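Local coordinates for protein beta-glycosidase (Bacteroides caccae, PDB 6T2R) that probably cleaves internal beta-galactosidic linkages of mucin O-glycans, as an endo-acting glycoside hydrolase of family 16 from a human gut bacterium, at residues A[48-53]-A[231-236]; A[55-60]-A[96-101]. All coordinates share one frame; numbering follows the deposited sequence.

Contact 1 of 2, residues A[48-53]-A[231-236]; sequences SRIPRG and LIDMQL. With SO4 (sulfate ion), chain C.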
ATOM      1  N   SER A  48       3.096  13.278  -1.550  1.00 25.96           N
ATOM      2  CA  SER A  48       4.321  13.807  -0.913  1.00 26.51           C
ATOM      3  C   SER A  48       5.278  12.634  -0.758  1.00 27.76           C
ATOM      4  O   SER A  48       4.798  11.441  -0.629  1.00 26.41           O
ATOM      5  CB  SER A  48       4.008  14.449   0.428  1.00 27.63           C
ATOM      6  OG  SER A  48       3.018  15.459   0.317  1.00 25.11           O
ATOM      7  N   ARG A  49       6.571  12.926  -0.787  1.00 25.08           N
ATOM      8  CA  ARG A  49       7.625  11.932  -0.480  1.00 28.12           C
ATOM      9  C   ARG A  49       7.517  11.547   0.987  1.00 28.88           C
ATOM     10  O   ARG A  49       7.150  12.414   1.828  1.00 28.44           O
ATOM     11  CB  ARG A  49       9.024  12.452  -0.823  1.00 27.49           C
ATOM     12  CG  ARG A  49       9.231  12.681  -2.312  1.00 29.77           C
ATOM     13  CD  ARG A  49      10.685  12.979  -2.667  1.00 31.29           C
ATOM     14  NE  ARG A  49      10.798  13.095  -4.112  1.00 33.95           N
ATOM     15  CZ  ARG A  49      11.863  13.532  -4.780  1.00 31.94           C
ATOM     16  NH1 ARG A  49      12.978  13.862  -4.164  1.00 28.22           N
ATOM     17  NH2 ARG A  49      11.819  13.583  -6.086  1.00 34.03           N
ATOM     18  N   ILE A  50       7.817  10.287   1.285  1.00 26.09           N
ATOM     19  CA  ILE A  50       7.684   9.789   2.673  1.00 26.45           C
ATOM     20  C   ILE A  50       8.972  10.130   3.411  1.00 29.44           C
ATOM     21  O   ILE A  50      10.054   9.720   3.009  1.00 29.37           O
ATOM     22  CB  ILE A  50       7.385   8.277   2.714  1.00 26.54           C
ATOM     23  CG1 ILE A  50       6.042   7.908   2.061  1.00 28.75           C
ATOM     24  CG2 ILE A  50       7.477   7.774   4.141  1.00 26.33           C
ATOM     25  CD1 ILE A  50       5.867   6.424   1.833  1.00 27.36           C
ATOM     26  N   PRO A  51       8.880  10.736   4.610  1.00 33.28           N
ATOM     27  CA  PRO A  51      10.073  10.993   5.401  1.00 34.22           C
ATOM     28  C   PRO A  51      10.588   9.737   6.116  1.00 36.36           C
ATOM     29  O   PRO A  51       9.837   8.761   6.292  1.00 36.20           O
ATOM     30  CB  PRO A  51       9.599  12.058   6.401  1.00 34.68           C
ATOM     31  CG  PRO A  51       8.119  11.776   6.595  1.00 35.16           C
ATOM     32  CD  PRO A  51       7.644  11.156   5.294  1.00 33.27           C
ATOM     33  N   ARG A  52      11.855   9.820   6.525  1.00 33.08           N
ATOM     34  CA  ARG A  52      12.549   8.899   7.457  1.00 33.16           C
ATOM     35  C   ARG A  52      11.697   8.687   8.711  1.00 34.70           C
ATOM     36  O   ARG A  52      11.164   9.652   9.207  1.00 34.57           O
ATOM     37  CB  ARG A  52      13.902   9.500   7.854  1.00 33.41           C
ATOM     38  CG  ARG A  52      14.794   8.553   8.644  1.00 32.91           C
ATOM     39  CD  ARG A  52      14.990   7.235   7.944  1.00 33.65           C
ATOM     40  NE  ARG A  52      15.490   7.446   6.581  1.00 37.02           N
ATOM     41  CZ  ARG A  52      16.754   7.784   6.267  1.00 36.92           C
ATOM     42  NH1 ARG A  52      17.127   7.922   5.005  1.00 35.67           N
ATOM     43  NH2 ARG A  52      17.655   7.992   7.211  1.00 35.90           N
ATOM     44  N   GLY A  53      11.638   7.458   9.217  1.00 35.89           N
ATOM     45  CA  GLY A  53      11.184   7.155  10.587  1.00 35.74           C
ATOM     46  C   GLY A  53      11.782   5.853  11.090  1.00 38.34           C
ATOM     47  O   GLY A  53      12.480   5.138  10.288  1.00 36.13           O
ATOM     48  N   LEU A 231      -0.245   4.701   0.823  1.00 24.03           N
ATOM     49  CA  LEU A 231       1.233   4.664   0.809  1.00 24.67           C
ATOM     50  C   LEU A 231       1.630   3.658  -0.273  1.00 24.59           C
ATOM     51  O   LEU A 231       1.050   2.514  -0.299  1.00 27.46           O
ATOM     52  CB  LEU A 231       1.774   4.204   2.176  1.00 24.92           C
ATOM     53  CG  LEU A 231       1.354   5.029   3.401  1.00 27.22           C
ATOM     54  CD1 LEU A 231       0.014   4.536   3.970  1.00 27.87           C
ATOM     55  CD2 LEU A 231       2.406   4.947   4.491  1.00 27.25           C
ATOM     56  N   ILE A 232       2.613   4.037  -1.066  1.00 22.90           N
ATOM     57  CA  ILE A 232       3.288   3.193  -2.091  1.00 24.12           C
ATOM     58  C   ILE A 232       4.782   3.435  -1.925  1.00 24.49           C
ATOM     59  O   ILE A 232       5.185   4.615  -2.036  1.00 26.60           O
ATOM     60  CB  ILE A 232       2.837   3.526  -3.525  1.00 24.41           C
ATOM     61  CG1 ILE A 232       1.318   3.434  -3.669  1.00 24.34           C
ATOM     62  CG2 ILE A 232       3.569   2.590  -4.479  1.00 27.20           C
ATOM     63  CD1 ILE A 232       0.755   3.930  -4.976  1.00 25.63           C
ATOM     64  N   ASP A 233       5.564   2.417  -1.571  1.00 21.80           N
ATOM     65  CA  ASP A 233       6.959   2.733  -1.194  1.00 26.11           C
ATOM     66  C   ASP A 233       7.811   1.484  -1.273  1.00 25.93           C
ATOM     67  O   ASP A 233       7.343   0.403  -0.878  1.00 27.84           O
ATOM     68  CB  ASP A 233       7.024   3.378   0.203  1.00 29.60           C
ATOM     69  CG  ASP A 233       6.627   2.430   1.327  1.00 27.61           C
ATOM     70  OD1 ASP A 233       5.414   2.157   1.475  1.00 26.65           O
ATOM     71  OD2 ASP A 233       7.545   1.920   1.992  1.00 30.13           O
ATOM     72  N   MET A 234       9.009   1.672  -1.815  1.00 27.33           N
ATOM     73  CA  MET A 234      10.106   0.700  -1.775  1.00 26.47           C
ATOM     74  C   MET A 234      10.596   0.649  -0.328  1.00 26.72           C
ATOM     75  O   MET A 234      10.527   1.679   0.405  1.00 25.56           O
ATOM     76  CB  MET A 234      11.236   1.106  -2.728  1.00 30.41           C
ATOM     77  CG  MET A 234      12.408   0.133  -2.770  1.00 27.21           C
ATOM     78  SD  MET A 234      11.942  -1.571  -3.058  1.00 30.46           S
ATOM     79  CE  MET A 234      11.379  -1.514  -4.759  1.00 31.63           C
ATOM     80  N   GLN A 235      11.043  -0.538   0.051  1.00 23.54           N
ATOM     81  CA  GLN A 235      11.473  -0.878   1.413  1.00 25.46           C
ATOM     82  C   GLN A 235      12.650  -1.841   1.237  1.00 25.47           C
ATOM     83  O   GLN A 235      12.607  -2.704   0.302  1.00 25.21           O
ATOM     84  CB  GLN A 235      10.291  -1.473   2.198  1.00 23.18           C
ATOM     85  CG  GLN A 235       9.178  -0.474   2.441  1.00 24.96           C
ATOM     86  CD  GLN A 235       7.939  -1.004   3.128  1.00 25.52           C
ATOM     87  OE1 GLN A 235       7.765  -2.198   3.377  1.00 26.99           O
ATOM     88  NE2 GLN A 235       7.036  -0.098   3.377  1.00 20.30           N
ATOM     89  N   LEU A 236      13.657  -1.697   2.095  1.00 28.89           N
ATOM     90  CA  LEU A 236      14.869  -2.565   2.085  1.00 33.05           C
ATOM     91  C   LEU A 236      15.247  -2.966   3.517  1.00 31.47           C
ATOM     92  O   LEU A 236      15.461  -2.052   4.352  1.00 32.56           O
ATOM     93  CB  LEU A 236      16.020  -1.806   1.408  1.00 35.55           C
ATOM     94  CG  LEU A 236      15.979  -1.751  -0.118  1.00 37.49           C
ATOM     95  CD1 LEU A 236      17.085  -0.832  -0.651  1.00 37.71           C
ATOM     96  CD2 LEU A 236      16.093  -3.147  -0.719  1.00 36.90           C
TER
HETATM   97  S   SO4 C 302      20.661   9.459   5.610  1.00 60.00           S
HETATM   98  O1  SO4 C 302      19.750   9.479   4.508  1.00 60.21           O
HETATM   99  O2  SO4 C 302      22.051   9.448   5.144  1.00 65.13           O
HETATM  100  O3  SO4 C 302      20.430  10.643   6.398  1.00 70.75           O
HETATM  101  O4  SO4 C 302      20.436   8.270   6.407  1.00 47.06           O

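Contact 2 of 2, residues A[55-60]-A[96-101]; sequences PDWQNT and GLWTKD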
ATOM      1  N   PRO A  55      10.370   2.772  12.409  1.00 40.20           N
ATOM      2  CA  PRO A  55       9.970   1.388  12.113  1.00 38.68           C
ATOM      3  C   PRO A  55      10.752   0.824  10.917  1.00 38.64           C
ATOM      4  O   PRO A  55      11.225   1.623  10.108  1.00 37.74           O
ATOM      5  CB  PRO A  55       8.461   1.432  11.823  1.00 40.05           C
ATOM      6  CG  PRO A  55       7.996   2.862  12.189  1.00 40.30           C
ATOM      7  CD  PRO A  55       9.243   3.722  12.321  1.00 41.17           C
ATOM      8  N   ASP A  56      10.887  -0.511  10.849  1.00 37.83           N
ATOM      9  CA  ASP A  56      11.673  -1.256   9.823  1.00 39.14           C
ATOM     10  C   ASP A  56      11.320  -0.775   8.407  1.00 41.48           C
ATOM     11  O   ASP A  56      12.209  -0.788   7.524  1.00 38.56           O
ATOM     12  CB  ASP A  56      11.419  -2.773   9.847  1.00 39.04           C
ATOM     13  CG  ASP A  56      12.224  -3.545  10.875  1.00 44.53           C
ATOM     14  OD1 ASP A  56      12.889  -2.895  11.692  1.00 52.28           O
ATOM     15  OD2 ASP A  56      12.171  -4.794  10.858  1.00 41.66           O
ATOM     16  N   TRP A  57      10.058  -0.409   8.182  1.00 37.68           N
ATOM     17  CA  TRP A  57       9.569  -0.040   6.837  1.00 35.36           C
ATOM     18  C   TRP A  57      10.073   1.358   6.505  1.00 29.43           C
ATOM     19  O   TRP A  57      10.315   1.604   5.322  1.00 27.88           O
ATOM     20  CB  TRP A  57       8.041  -0.141   6.757  1.00 31.24           C
ATOM     21  CG  TRP A  57       7.309   1.033   7.319  1.00 29.13           C
ATOM     22  CD1 TRP A  57       6.810   1.171   8.584  1.00 28.32           C
ATOM     23  CD2 TRP A  57       6.973   2.240   6.626  1.00 27.10           C
ATOM     24  NE1 TRP A  57       6.163   2.366   8.715  1.00 26.91           N
ATOM     25  CE2 TRP A  57       6.237   3.040   7.529  1.00 25.53           C
ATOM     26  CE3 TRP A  57       7.183   2.704   5.322  1.00 27.25           C
ATOM     27  CZ2 TRP A  57       5.735   4.288   7.179  1.00 25.38           C
ATOM     28  CZ3 TRP A  57       6.697   3.954   4.987  1.00 25.79           C
ATOM     29  CH2 TRP A  57       5.962   4.718   5.895  1.00 24.43           C
ATOM     30  N   GLN A  58      10.185   2.221   7.511  1.00 28.11           N
ATOM     31  CA  GLN A  58      10.393   3.676   7.311  1.00 30.51           C
ATOM     32  C   GLN A  58      11.868   4.066   7.524  1.00 31.92           C
ATOM     33  O   GLN A  58      12.191   5.247   7.295  1.00 32.15           O
ATOM     34  CB  GLN A  58       9.464   4.450   8.231  1.00 29.62           C
ATOM     35  CG  GLN A  58       9.016   5.760   7.607  1.00 30.14           C
ATOM     36  CD  GLN A  58       8.186   6.540   8.575  1.00 31.11           C
ATOM     37  OE1 GLN A  58       7.875   6.038   9.650  1.00 31.31           O
ATOM     38  NE2 GLN A  58       7.818   7.753   8.187  1.00 34.08           N
ATOM     39  N   ASN A  59      12.680   3.108   7.991  1.00 33.08           N
ATOM     40  CA  ASN A  59      14.156   3.142   8.135  1.00 36.42           C
ATOM     41  C   ASN A  59      14.921   3.857   7.032  1.00 37.88           C
ATOM     42  O   ASN A  59      15.995   4.398   7.323  1.00 39.47           O
ATOM     43  CB  ASN A  59      14.757   1.756   7.898  1.00 36.60           C
ATOM     44  CG  ASN A  59      15.032   1.187   9.234  1.00 35.49           C
ATOM     45  OD1 ASN A  59      14.838   1.925  10.165  1.00 47.41           O
ATOM     46  ND2 ASN A  59      15.462  -0.045   9.324  1.00 44.11           N
ATOM     47  N   THR A  60      14.523   3.610   5.800  1.00 32.41           N
ATOM     48  CA  THR A  60      15.337   3.894   4.598  1.00 33.47           C
ATOM     49  C   THR A  60      14.730   5.059   3.821  1.00 31.53           C
ATOM     50  O   THR A  60      15.336   5.452   2.777  1.00 34.40           O
ATOM     51  CB  THR A  60      15.396   2.607   3.776  1.00 34.54           C
ATOM     52  OG1 THR A  60      14.040   2.198   3.528  1.00 30.92           O
ATOM     53  CG2 THR A  60      16.189   1.530   4.491  1.00 33.34           C
ATOM     54  N   GLY A  96       9.355   6.544  -1.543  1.00 26.74           N
ATOM     55  CA  GLY A  96       7.946   6.305  -1.202  1.00 26.28           C
ATOM     56  C   GLY A  96       7.133   7.578  -1.336  1.00 27.31           C
ATOM     57  O   GLY A  96       7.700   8.673  -1.134  1.00 25.18           O
ATOM     58  N   LEU A  97       5.876   7.428  -1.760  1.00 26.13           N
ATOM     59  CA  LEU A  97       4.882   8.511  -1.816  1.00 25.72           C
ATOM     60  C   LEU A  97       3.686   8.143  -0.931  1.00 26.05           C
ATOM     61  O   LEU A  97       3.331   6.939  -0.867  1.00 23.33           O
ATOM     62  CB  LEU A  97       4.413   8.711  -3.250  1.00 28.06           C
ATOM     63  CG  LEU A  97       5.441   9.199  -4.275  1.00 31.22           C
ATOM     64  CD1 LEU A  97       4.726   9.433  -5.600  1.00 32.00           C
ATOM     65  CD2 LEU A  97       6.141  10.485  -3.857  1.00 31.88           C
ATOM     66  N   TRP A  98       3.057   9.152  -0.320  1.00 24.06           N
ATOM     67  CA  TRP A  98       1.786   8.978   0.424  1.00 26.64           C
ATOM     68  C   TRP A  98       0.840  10.149   0.177  1.00 26.51           C
ATOM     69  O   TRP A  98       1.258  11.212  -0.332  1.00 25.56           O
ATOM     70  CB  TRP A  98       2.033   8.701   1.906  1.00 26.05           C
ATOM     71  CG  TRP A  98       2.672   9.790   2.716  1.00 27.47           C
ATOM     72  CD1 TRP A  98       2.747  11.130   2.455  1.00 28.26           C
ATOM     73  CD2 TRP A  98       3.248   9.607   4.018  1.00 27.93           C
ATOM     74  NE1 TRP A  98       3.367  11.777   3.485  1.00 29.10           N
ATOM     75  CE2 TRP A  98       3.693  10.870   4.454  1.00 26.98           C
ATOM     76  CE3 TRP A  98       3.427   8.491   4.843  1.00 26.62           C
ATOM     77  CZ2 TRP A  98       4.296  11.055   5.690  1.00 27.44           C
ATOM     78  CZ3 TRP A  98       4.050   8.669   6.057  1.00 27.85           C
ATOM     79  CH2 TRP A  98       4.465   9.937   6.478  1.00 28.85           C
ATOM     80  N   THR A  99      -0.432   9.899   0.389  1.00 25.80           N
ATOM     81  CA  THR A  99      -1.493  10.899   0.145  1.00 27.06           C
ATOM     82  C   THR A  99      -1.866  11.552   1.473  1.00 26.03           C
ATOM     83  O   THR A  99      -2.898  12.242   1.487  1.00 25.91           O
ATOM     84  CB  THR A  99      -2.774  10.311  -0.456  1.00 27.37           C
ATOM     85  OG1 THR A  99      -3.436   9.425   0.454  1.00 26.90           O
ATOM     86  CG2 THR A  99      -2.519   9.633  -1.774  1.00 28.49           C
ATOM     87  N   LYS A 100      -1.083  11.300   2.524  1.00 24.50           N
ATOM     88  CA  LYS A 100      -1.341  11.881   3.849  1.00 27.67           C
ATOM     89  C   LYS A 100      -1.556  13.390   3.699  1.00 27.65           C
ATOM     90  O   LYS A 100      -0.748  14.036   3.053  1.00 26.07           O
ATOM     91  CB  LYS A 100      -0.190  11.637   4.823  1.00 31.55           C
ATOM     92  CG  LYS A 100      -0.452  12.198   6.224  1.00 33.60           C
ATOM     93  CD  LYS A 100       0.756  12.175   7.134  1.00 39.00           C
ATOM     94  CE  LYS A 100       1.173  10.767   7.459  1.00 40.06           C
ATOM     95  NZ  LYS A 100       2.046  10.732   8.647  1.00 44.02           N
ATOM     96  N   ASP A 101      -2.607  13.904   4.324  1.00 26.21           N
ATOM     97  CA  ASP A 101      -2.932  15.344   4.423  1.00 31.16           C
ATOM     98  C   ASP A 101      -3.339  15.871   3.050  1.00 30.68           C
ATOM     99  O   ASP A 101      -3.607  17.055   3.008  1.00 30.65           O
ATOM    100  CB  ASP A 101      -1.775  16.150   5.028  1.00 35.44           C
ATOM    101  CG  ASP A 101      -1.441  15.767   6.479  1.00 42.14           C
ATOM    102  OD1 ASP A 101      -2.383  15.630   7.273  1.00 44.95           O
ATOM    103  OD2 ASP A 101      -0.244  15.547   6.806  1.00 49.44           O
TER

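Contact 1 of 2, residues A[48-53]-A[231-236]
Ile50 and Asp233 meet through aliphatic carbon: Ile50 CD1 lies 3.6 Å from Asp233 CB and 4.1 Å from Asp233 CG. The two side chains run roughly perpendicular, so the methyl end of the isoleucine abuts the base of the aspartate, not its oxygens. In Ile50, CG1 is anti to the carbonyl carbon (chi1 -63°) and the chain then extends, carrying CD1 over Gly96. At 3.7 Å from Gly96 CA, Ile50 CD1 occupies the side where that residue has no side chain. No hydrogen bond crosses between the segments.

The polar interactions point away from this apolar touch. Asp233 OD1 accepts a hydrogen bond from Trp127 NE1, while OD2 faces the amide of Gln235. The Gln235 NE2 to Asp233 OD2 distance of 2.5 Å is very short for a hydrogen bond, so its exact length is doubtful. Both carboxylate oxygens of this buried residue thus have an N-H donor beside them.

Among the charged groups, Arg49 is salt-bridged to Asp65. Farther along 48-53, Arg52 bends at chi2 and chi3 and presents its guanidinium edge to a sulfate, probably from the crystallisation liquor, whose sulfur lies in the guanidinium plane. Arg52 NH1 reaches sulfate O1 at 3.1 Å and NH2 reaches O4 at 2.9 Å, the latter nearly straight (166°). The sulfate also accepts hydrogen bonds from Ala90 N, Asn82 ND2 and Asn84 ND2, and Arg52 NE donates one to Gln61 O.

Backbone hydrogen bonds pairing Ile50 with Gly96 and Ile232 with Leu97 show that strand 92-98 separates the two segments. Ile50 and Asp233 therefore touch across an intervening strand, above a glycine, on one antiparallel sheet of the beta-sandwich jelly roll characteristic of family 16.

Contact 2 of 2, residues A[55-60]-A[96-101]
On the sheet face turned away from the sandwich interior, a side that forms the substrate cleft in family 16 jelly rolls, Trp57 and Gln58 of a loop meet Trp98 of strand 92-98. The touch is light and apolar. Trp57 CH2 stands 4.4 Å from Trp98 CZ3, with the latter atom at the edge of the Trp57 ring and near its plane. Trp57 also packs edge-to-face with Trp127 and touches Asp233, so tryptophans from separate parts of the chain gather here.

Gln58 comes alongside. Its CB sits over the centre of the Trp57 ring, 3.6 Å above the plane, and the chain is extended about CB-CG (chi2 -176°), bringing NE2 to 4.4 Å from Trp98 CH2. NE2 donates to Pro51 O, its strongest polar partner, and makes no hydrogen bond to the Trp98 ring. The loop's shape is held by a turn in which Pro55 O accepts from both Gln58 N, at 2.9 Å, and Asn59 N. Within 96-101, the largely extended Lys100 chain runs alongside Trp98, so that its CE lies 3.5 Å above one face of the Trp98 ring, offset toward the rim.

In the fold
Contacts 1 and 2, their centres about 3 Å apart, share strand 92-98. This strand lies between the segments of contact 1 and supplies the second segment of contact 2, with Ser48 O to Trp98 N and Ile232 O to Leu97 N both at 2.9 Å. Contact 1 belongs to the core, an aliphatic touch beside a buried carboxylate. Contact 2 is nearer the surface, a looser meeting of a loop tryptophan and glutamine with a strand tryptophan. Pro51 joins them: it follows Ile50 of contact 1 in the chain, and Pro51 CD packs 3.4 Å from Trp98 CZ2 of contact 2.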